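Local atomic coordinates of NEQ263 (Nanoarchaeum equitans Kin4-M, PDB entry 5BN3), a protein that assembles with NeqA into the core complex of an unusual archaeal ATP synthase and probably binds adenine nucleotides. Residues Asp90-Asn95 against Ala210-Phe215; Tyr61-Ala64 against Asp68-Gly71. One frame throughout, in Å; residues are numbered along the deposited sequence.

Contact 1 (Asp90-Asn95 against Ala210-Phe215); sequences DYRDIN and AEYLAF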
ATOM      1  N   ASP B  90      42.858  27.656   6.421  1.00 63.58           N
ATOM      2  CA  ASP B  90      42.388  27.403   5.057  1.00 68.24           C
ATOM      3  C   ASP B  90      41.037  26.698   5.166  1.00 55.72           C
ATOM      4  O   ASP B  90      40.920  25.495   4.923  1.00 56.04           O
ATOM      5  CB  ASP B  90      43.394  26.598   4.219  1.00 54.88           C
ATOM      6  CG  ASP B  90      42.938  26.395   2.782  1.00 76.81           C
ATOM      7  OD1 ASP B  90      42.012  27.105   2.333  1.00 66.00           O
ATOM      8  OD2 ASP B  90      43.515  25.525   2.095  1.00 76.23           O
ATOM      9  N   TYR B  91      40.020  27.466   5.550  1.00 47.68           N
ATOM     10  CA  TYR B  91      38.698  26.920   5.847  1.00 55.55           C
ATOM     11  C   TYR B  91      37.815  26.798   4.608  1.00 58.08           C
ATOM     12  O   TYR B  91      37.782  27.692   3.763  1.00 50.62           O
ATOM     13  CB  TYR B  91      38.006  27.765   6.923  1.00 50.07           C
ATOM     14  CG  TYR B  91      38.604  27.585   8.299  1.00 58.07           C
ATOM     15  CD1 TYR B  91      38.222  26.522   9.105  1.00 62.94           C
ATOM     16  CD2 TYR B  91      39.551  28.472   8.790  1.00 74.32           C
ATOM     17  CE1 TYR B  91      38.765  26.349  10.363  1.00 72.66           C
ATOM     18  CE2 TYR B  91      40.101  28.307  10.049  1.00 66.23           C
ATOM     19  CZ  TYR B  91      39.703  27.243  10.828  1.00 79.87           C
ATOM     20  OH  TYR B  91      40.243  27.070  12.081  1.00 76.25           O
ATOM     21  N   ARG B  92      37.103  25.679   4.513  1.00 46.93           N
ATOM     22  CA  ARG B  92      36.282  25.382   3.342  1.00 45.04           C
ATOM     23  C   ARG B  92      34.862  24.999   3.727  1.00 49.05           C
ATOM     24  O   ARG B  92      34.651  24.258   4.687  1.00 43.27           O
ATOM     25  CB  ARG B  92      36.904  24.234   2.541  1.00 44.86           C
ATOM     26  CG  ARG B  92      38.318  24.492   2.065  1.00 53.21           C
ATOM     27  CD  ARG B  92      38.362  25.609   1.038  1.00 66.76           C
ATOM     28  NE  ARG B  92      39.728  25.889   0.605  1.00 81.94           N
ATOM     29  CZ  ARG B  92      40.377  25.188  -0.318  1.00 83.57           C
ATOM     30  NH1 ARG B  92      39.786  24.158  -0.908  1.00 82.21           N
ATOM     31  NH2 ARG B  92      41.619  25.512  -0.649  1.00 75.24           N
ATOM     32  N   ASP B  93      33.895  25.514   2.972  1.00 47.30           N
ATOM     33  CA  ASP B  93      32.509  25.069   3.070  1.00 47.49           C
ATOM     34  C   ASP B  93      32.483  23.555   2.849  1.00 42.25           C
ATOM     35  O   ASP B  93      32.997  23.059   1.843  1.00 42.30           O
ATOM     36  CB  ASP B  93      31.665  25.781   2.008  1.00 46.58           C
ATOM     37  CG  ASP B  93      30.170  25.532   2.165  1.00 61.90           C
ATOM     38  OD1 ASP B  93      29.767  24.467   2.680  1.00 50.91           O
ATOM     39  OD2 ASP B  93      29.384  26.410   1.752  1.00 80.46           O
ATOM     40  N   ILE B  94      31.899  22.827   3.797  1.00 39.79           N
ATOM     41  CA  ILE B  94      31.873  21.366   3.734  1.00 44.19           C
ATOM     42  C   ILE B  94      30.916  20.835   2.669  1.00 39.39           C
ATOM     43  O   ILE B  94      30.995  19.669   2.280  1.00 43.27           O
ATOM     44  CB  ILE B  94      31.521  20.726   5.093  1.00 39.21           C
ATOM     45  CG1 ILE B  94      30.136  21.171   5.562  1.00 40.67           C
ATOM     46  CG2 ILE B  94      32.585  21.045   6.137  1.00 38.70           C
ATOM     47  CD1 ILE B  94      29.563  20.283   6.648  1.00 39.88           C
ATOM     48  N   ASN B  95      30.002  21.684   2.213  1.00 38.11           N
ATOM     49  CA  ASN B  95      29.118  21.318   1.112  1.00 45.73           C
ATOM     50  C   ASN B  95      29.863  21.337  -0.217  1.00 58.89           C
ATOM     51  O   ASN B  95      29.551  20.570  -1.128  1.00 44.64           O
ATOM     52  CB  ASN B  95      27.905  22.252   1.051  1.00 43.81           C
ATOM     53  CG  ASN B  95      26.914  21.998   2.171  1.00 54.93           C
ATOM     54  OD1 ASN B  95      26.716  20.856   2.592  1.00 49.94           O
ATOM     55  ND2 ASN B  95      26.283  23.060   2.657  1.00 57.69           N
ATOM     56  N   ALA B 210      38.728  15.021   0.664  1.00 35.45           N
ATOM     57  CA  ALA B 210      39.052  14.260  -0.538  1.00 36.88           C
ATOM     58  C   ALA B 210      39.273  15.164  -1.747  1.00 36.04           C
ATOM     59  O   ALA B 210      40.199  14.948  -2.529  1.00 33.82           O
ATOM     60  CB  ALA B 210      37.961  13.251  -0.827  1.00 32.97           C
ATOM     61  N   GLU B 211      38.415  16.167  -1.900  1.00 34.21           N
ATOM     62  CA  GLU B 211      38.528  17.116  -3.007  1.00 38.11           C
ATOM     63  C   GLU B 211      39.788  17.964  -2.881  1.00 44.54           C
ATOM     64  O   GLU B 211      40.402  18.325  -3.885  1.00 39.90           O
ATOM     65  CB  GLU B 211      37.298  18.024  -3.068  1.00 40.93           C
ATOM     66  CG  GLU B 211      36.036  17.345  -3.573  1.00 41.70           C
ATOM     67  CD  GLU B 211      34.821  18.242  -3.463  1.00 58.34           C
ATOM     68  OE1 GLU B 211      34.857  19.200  -2.659  1.00 52.97           O
ATOM     69  OE2 GLU B 211      33.829  17.994  -4.181  1.00 45.84           O
ATOM     70  N   TYR B 212      40.159  18.294  -1.649  1.00 42.89           N
ATOM     71  CA  TYR B 212      41.384  19.043  -1.397  1.00 43.60           C
ATOM     72  C   TYR B 212      42.599  18.212  -1.784  1.00 41.20           C
ATOM     73  O   TYR B 212      43.475  18.676  -2.510  1.00 41.81           O
ATOM     74  CB  TYR B 212      41.471  19.453   0.078  1.00 46.72           C
ATOM     75  CG  TYR B 212      42.800  20.068   0.459  1.00 51.82           C
ATOM     76  CD1 TYR B 212      43.091  21.388   0.145  1.00 51.96           C
ATOM     77  CD2 TYR B 212      43.761  19.328   1.134  1.00 47.24           C
ATOM     78  CE1 TYR B 212      44.303  21.953   0.489  1.00 58.04           C
ATOM     79  CE2 TYR B 212      44.978  19.884   1.481  1.00 52.98           C
ATOM     80  CZ  TYR B 212      45.241  21.197   1.157  1.00 60.30           C
ATOM     81  OH  TYR B 212      46.449  21.755   1.501  1.00 71.50           O
ATOM     82  N   LEU B 213      42.647  16.977  -1.297  1.00 33.02           N
ATOM     83  CA  LEU B 213      43.770  16.086  -1.569  1.00 36.61           C
ATOM     84  C   LEU B 213      43.904  15.746  -3.055  1.00 40.53           C
ATOM     85  O   LEU B 213      45.007  15.740  -3.603  1.00 43.19           O
ATOM     86  CB  LEU B 213      43.643  14.803  -0.741  1.00 38.53           C
ATOM     87  CG  LEU B 213      43.790  14.938   0.777  1.00 48.42           C
ATOM     88  CD1 LEU B 213      43.640  13.592   1.471  1.00 47.51           C
ATOM     89  CD2 LEU B 213      45.132  15.553   1.112  1.00 49.56           C
ATOM     90  N   ALA B 214      42.777  15.475  -3.707  1.00 34.82           N
ATOM     91  CA  ALA B 214      42.792  15.026  -5.096  1.00 42.00           C
ATOM     92  C   ALA B 214      43.001  16.156  -6.099  1.00 46.00           C
ATOM     93  O   ALA B 214      43.748  16.006  -7.068  1.00 39.29           O
ATOM     94  CB  ALA B 214      41.512  14.273  -5.420  1.00 37.49           C
ATOM     95  N   PHE B 215      42.335  17.283  -5.871  1.00 39.76           N
ATOM     96  CA  PHE B 215      42.278  18.340  -6.878  1.00 44.65           C
ATOM     97  C   PHE B 215      43.134  19.565  -6.555  1.00 50.94           C
ATOM     98  O   PHE B 215      43.308  20.438  -7.404  1.00 48.81           O
ATOM     99  CB  PHE B 215      40.820  18.735  -7.141  1.00 45.09           C
ATOM    100  CG  PHE B 215      39.952  17.576  -7.548  1.00 44.13           C
ATOM    101  CD1 PHE B 215      40.442  16.599  -8.403  1.00 44.05           C
ATOM    102  CD2 PHE B 215      38.662  17.448  -7.058  1.00 39.29           C
ATOM    103  CE1 PHE B 215      39.656  15.521  -8.776  1.00 41.66           C
ATOM    104  CE2 PHE B 215      37.869  16.371  -7.427  1.00 41.55           C
ATOM    105  CZ  PHE B 215      38.367  15.408  -8.287  1.00 39.99           C
TER
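The aromatic ring of Y212 meets two charged groups of residues 90-95, D90 just ahead of strand 91-93 and R92 within it: the guanidinium of R92 stands at the ring edge, near the ring plane, with NH1 4.4 Å from CD1, and the carboxylate of D90 approaches obliquely, OD2 lying 4.0 Å from CE1. The D90 carboxylate and the ring are turned 71° against each other, and no hydrogen bond links the segments, so this is loose van der Waals contact at the surface. With CG anti to the backbone N (chi1 172°), Y212 sends its ring off the helix toward the strand. V65 touches D90, R92 and Y212 alike, while the Y212 hydroxyl bonds to a dioxane molecule probably left from crystallisation. Strand 91-93 belongs to a two-stranded antiparallel sheet, whereas helix 196-215 lies in the P-loop NTPase-type nucleotide-binding domain, in the beta-alpha-beta crossover from strand 185-190 to strand 220-226. The contact thus sets the small sheet beside the last turns of a crossover helix. R92 is steadied by two acids: its NE forms a salt bridge with D90 OD1 (3.1 Å), reached from 36° above the carboxylate plane, and its NH2 makes another with E216, just past the helix end. This pairing places a carboxylate and a guanidinium together against the tyrosine. At the end of the strand, D93 OD1 accepts from N95 N at 2.8 Å, an Asx turn. R265 then spans the two segments, its NH2 in a salt bridge with E211 OE1 and its NH1 hydrogen-bonded to I94 O.

Contact 2 (Tyr61-Ala64 against Asp68-Gly71); sequences YKIA and DYIG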
ATOM      1  N   TYR B  61      29.110  26.028   8.403  1.00 47.64           N
ATOM      2  CA  TYR B  61      30.173  25.180   8.942  1.00 48.75           C
ATOM      3  C   TYR B  61      31.309  24.912   7.956  1.00 41.62           C
ATOM      4  O   TYR B  61      31.085  24.503   6.814  1.00 40.37           O
ATOM      5  CB  TYR B  61      29.616  23.860   9.490  1.00 42.17           C
ATOM      6  CG  TYR B  61      30.633  23.080  10.294  1.00 47.69           C
ATOM      7  CD1 TYR B  61      30.973  23.469  11.581  1.00 43.49           C
ATOM      8  CD2 TYR B  61      31.257  21.960   9.764  1.00 44.48           C
ATOM      9  CE1 TYR B  61      31.905  22.766  12.318  1.00 43.56           C
ATOM     10  CE2 TYR B  61      32.188  21.250  10.495  1.00 42.38           C
ATOM     11  CZ  TYR B  61      32.509  21.659  11.770  1.00 46.37           C
ATOM     12  OH  TYR B  61      33.434  20.957  12.503  1.00 46.26           O
ATOM     13  N   LYS B  62      32.531  25.146   8.421  1.00 37.10           N
ATOM     14  CA  LYS B  62      33.719  24.954   7.603  1.00 47.26           C
ATOM     15  C   LYS B  62      34.772  24.147   8.353  1.00 50.24           C
ATOM     16  O   LYS B  62      34.765  24.093   9.583  1.00 45.85           O
ATOM     17  CB  LYS B  62      34.298  26.311   7.179  1.00 42.40           C
ATOM     18  CG  LYS B  62      33.346  27.182   6.371  1.00 54.94           C
ATOM     19  CD  LYS B  62      33.991  28.515   6.014  1.00 59.29           C
ATOM     20  CE  LYS B  62      33.047  29.387   5.200  1.00 58.71           C
ATOM     21  NZ  LYS B  62      33.659  30.698   4.845  1.00 76.84           N
ATOM     22  N   ILE B  63      35.670  23.514   7.609  1.00 42.93           N
ATOM     23  CA  ILE B  63      36.798  22.817   8.214  1.00 47.37           C
ATOM     24  C   ILE B  63      38.116  23.306   7.624  1.00 48.73           C
ATOM     25  O   ILE B  63      38.174  23.721   6.464  1.00 44.64           O
ATOM     26  CB  ILE B  63      36.702  21.283   8.047  1.00 51.59           C
ATOM     27  CG1 ILE B  63      36.619  20.903   6.566  1.00 46.58           C
ATOM     28  CG2 ILE B  63      35.506  20.735   8.810  1.00 45.73           C
ATOM     29  CD1 ILE B  63      36.919  19.437   6.294  1.00 48.72           C
ATOM     30  N   ALA B  64      39.172  23.264   8.429  1.00 47.32           N
ATOM     31  CA  ALA B  64      40.509  23.558   7.936  1.00 51.37           C
ATOM     32  C   ALA B  64      40.985  22.366   7.119  1.00 48.06           C
ATOM     33  O   ALA B  64      40.973  21.238   7.609  1.00 60.71           O
ATOM     34  CB  ALA B  64      41.451  23.814   9.095  1.00 55.94           C
ATOM     35  N   ASP B  68      47.147  17.129   7.314  1.00 48.85           N
ATOM     36  CA  ASP B  68      47.248  16.768   8.725  1.00 54.73           C
ATOM     37  C   ASP B  68      46.269  15.660   9.117  1.00 56.91           C
ATOM     38  O   ASP B  68      46.534  14.888  10.038  1.00 47.70           O
ATOM     39  CB  ASP B  68      47.024  17.999   9.612  1.00 63.50           C
ATOM     40  CG  ASP B  68      48.155  19.009   9.516  1.00 78.90           C
ATOM     41  OD1 ASP B  68      49.240  18.650   9.012  1.00 79.15           O
ATOM     42  OD2 ASP B  68      47.960  20.161   9.961  1.00 78.84           O
ATOM     43  N   TYR B  69      45.138  15.586   8.416  1.00 44.58           N
ATOM     44  CA  TYR B  69      44.118  14.575   8.695  1.00 44.60           C
ATOM     45  C   TYR B  69      44.633  13.164   8.437  1.00 39.47           C
ATOM     46  O   TYR B  69      44.184  12.204   9.063  1.00 47.02           O
ATOM     47  CB  TYR B  69      42.868  14.823   7.844  1.00 46.46           C
ATOM     48  CG  TYR B  69      42.099  16.061   8.231  1.00 40.04           C
ATOM     49  CD1 TYR B  69      42.395  17.288   7.665  1.00 42.26           C
ATOM     50  CD2 TYR B  69      41.074  16.002   9.162  1.00 39.86           C
ATOM     51  CE1 TYR B  69      41.698  18.417   8.014  1.00 45.89           C
ATOM     52  CE2 TYR B  69      40.369  17.131   9.519  1.00 44.35           C
ATOM     53  CZ  TYR B  69      40.686  18.336   8.941  1.00 48.54           C
ATOM     54  OH  TYR B  69      39.989  19.465   9.291  1.00 48.26           O
ATOM     55  N   ILE B  70      45.575  13.051   7.508  1.00 43.82           N
ATOM     56  CA  ILE B  70      46.134  11.758   7.134  1.00 44.36           C
ATOM     57  C   ILE B  70      46.865  11.121   8.315  1.00 49.60           C
ATOM     58  O   ILE B  70      47.798  11.706   8.870  1.00 51.62           O
ATOM     59  CB  ILE B  70      47.082  11.891   5.924  1.00 47.95           C
ATOM     60  CG1 ILE B  70      46.363  12.605   4.775  1.00 55.21           C
ATOM     61  CG2 ILE B  70      47.578  10.526   5.479  1.00 46.25           C
ATOM     62  CD1 ILE B  70      47.218  12.813   3.539  1.00 53.76           C
ATOM     63  N   GLY B  71      46.426   9.926   8.700  1.00 49.07           N
ATOM     64  CA  GLY B  71      46.981   9.239   9.853  1.00 46.11           C
ATOM     65  C   GLY B  71      46.127   9.410  11.095  1.00 49.62           C
ATOM     66  O   GLY B  71      46.429   8.847  12.151  1.00 48.63           O
TER
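Y69 reaches back to donate a hydrogen bond from its OH to A64 O of strand 62-64 at 2.6 Å. The oxygen sits at the ring edge, in the ring plane, and the donor lies in the carbonyl plane with a C=O...donor angle of 151°. This is the tight part of the contact, and a somewhat strained one: A64 O lies to the side of the hydroxyl, so that the bond is bent there and the ring carbon CE1 of Y69 comes within 2.9 Å of A64 O. Beside it, the beta-branched I63 brings CB to 4.0 Å from the same hydroxyl. With CG anti to its carbonyl carbon (chi1 -69°), Y69 directs the ring at the strand, and there L209 of helix 196-215, P86 and the ring of F74 pack around it. A phenylalanine in its place would probably fill much the same space but leave A64 O without this donor, and the turn without its side-chain tie to the strand. The outer side is looser: D68 and G71 are exposed and touch nothing of strand 62-64, D68 instead accepting a hydrogen bond from Y87 N through OD2. G71 is bonded through its backbone to S185. A short turn tied back to its preceding strand by a side-chain-to-carbonyl bond here joins a two-stranded antiparallel sheet to strand 73-75, which pairs in parallel with strand 185-190 of the P-loop NTPase-type sheet.

From the N terminus the chain runs through a six-stranded antiparallel sheet into strand 62-64. Contact 2 then closes a short loop, spanning just residues 65-67, before strand 73-75 joins the large mixed sheet. The chain returns as strand 91-93, antiparallel to strand 62-64, with R92 N 3.0 Å from I63 O in a probable hydrogen bond. Contact 1 opens there and closes a much longer loop of 114 residues, ending on helix 196-215. The two loops follow in series, neither nested nor crossed, yet the contact centres are 9 Å apart. Contact 1 sets the small sheet against this helix of the nucleotide-binding domain; contact 2 ties strand 62-64 to the following loop, I63 and Y69 touching the same helix.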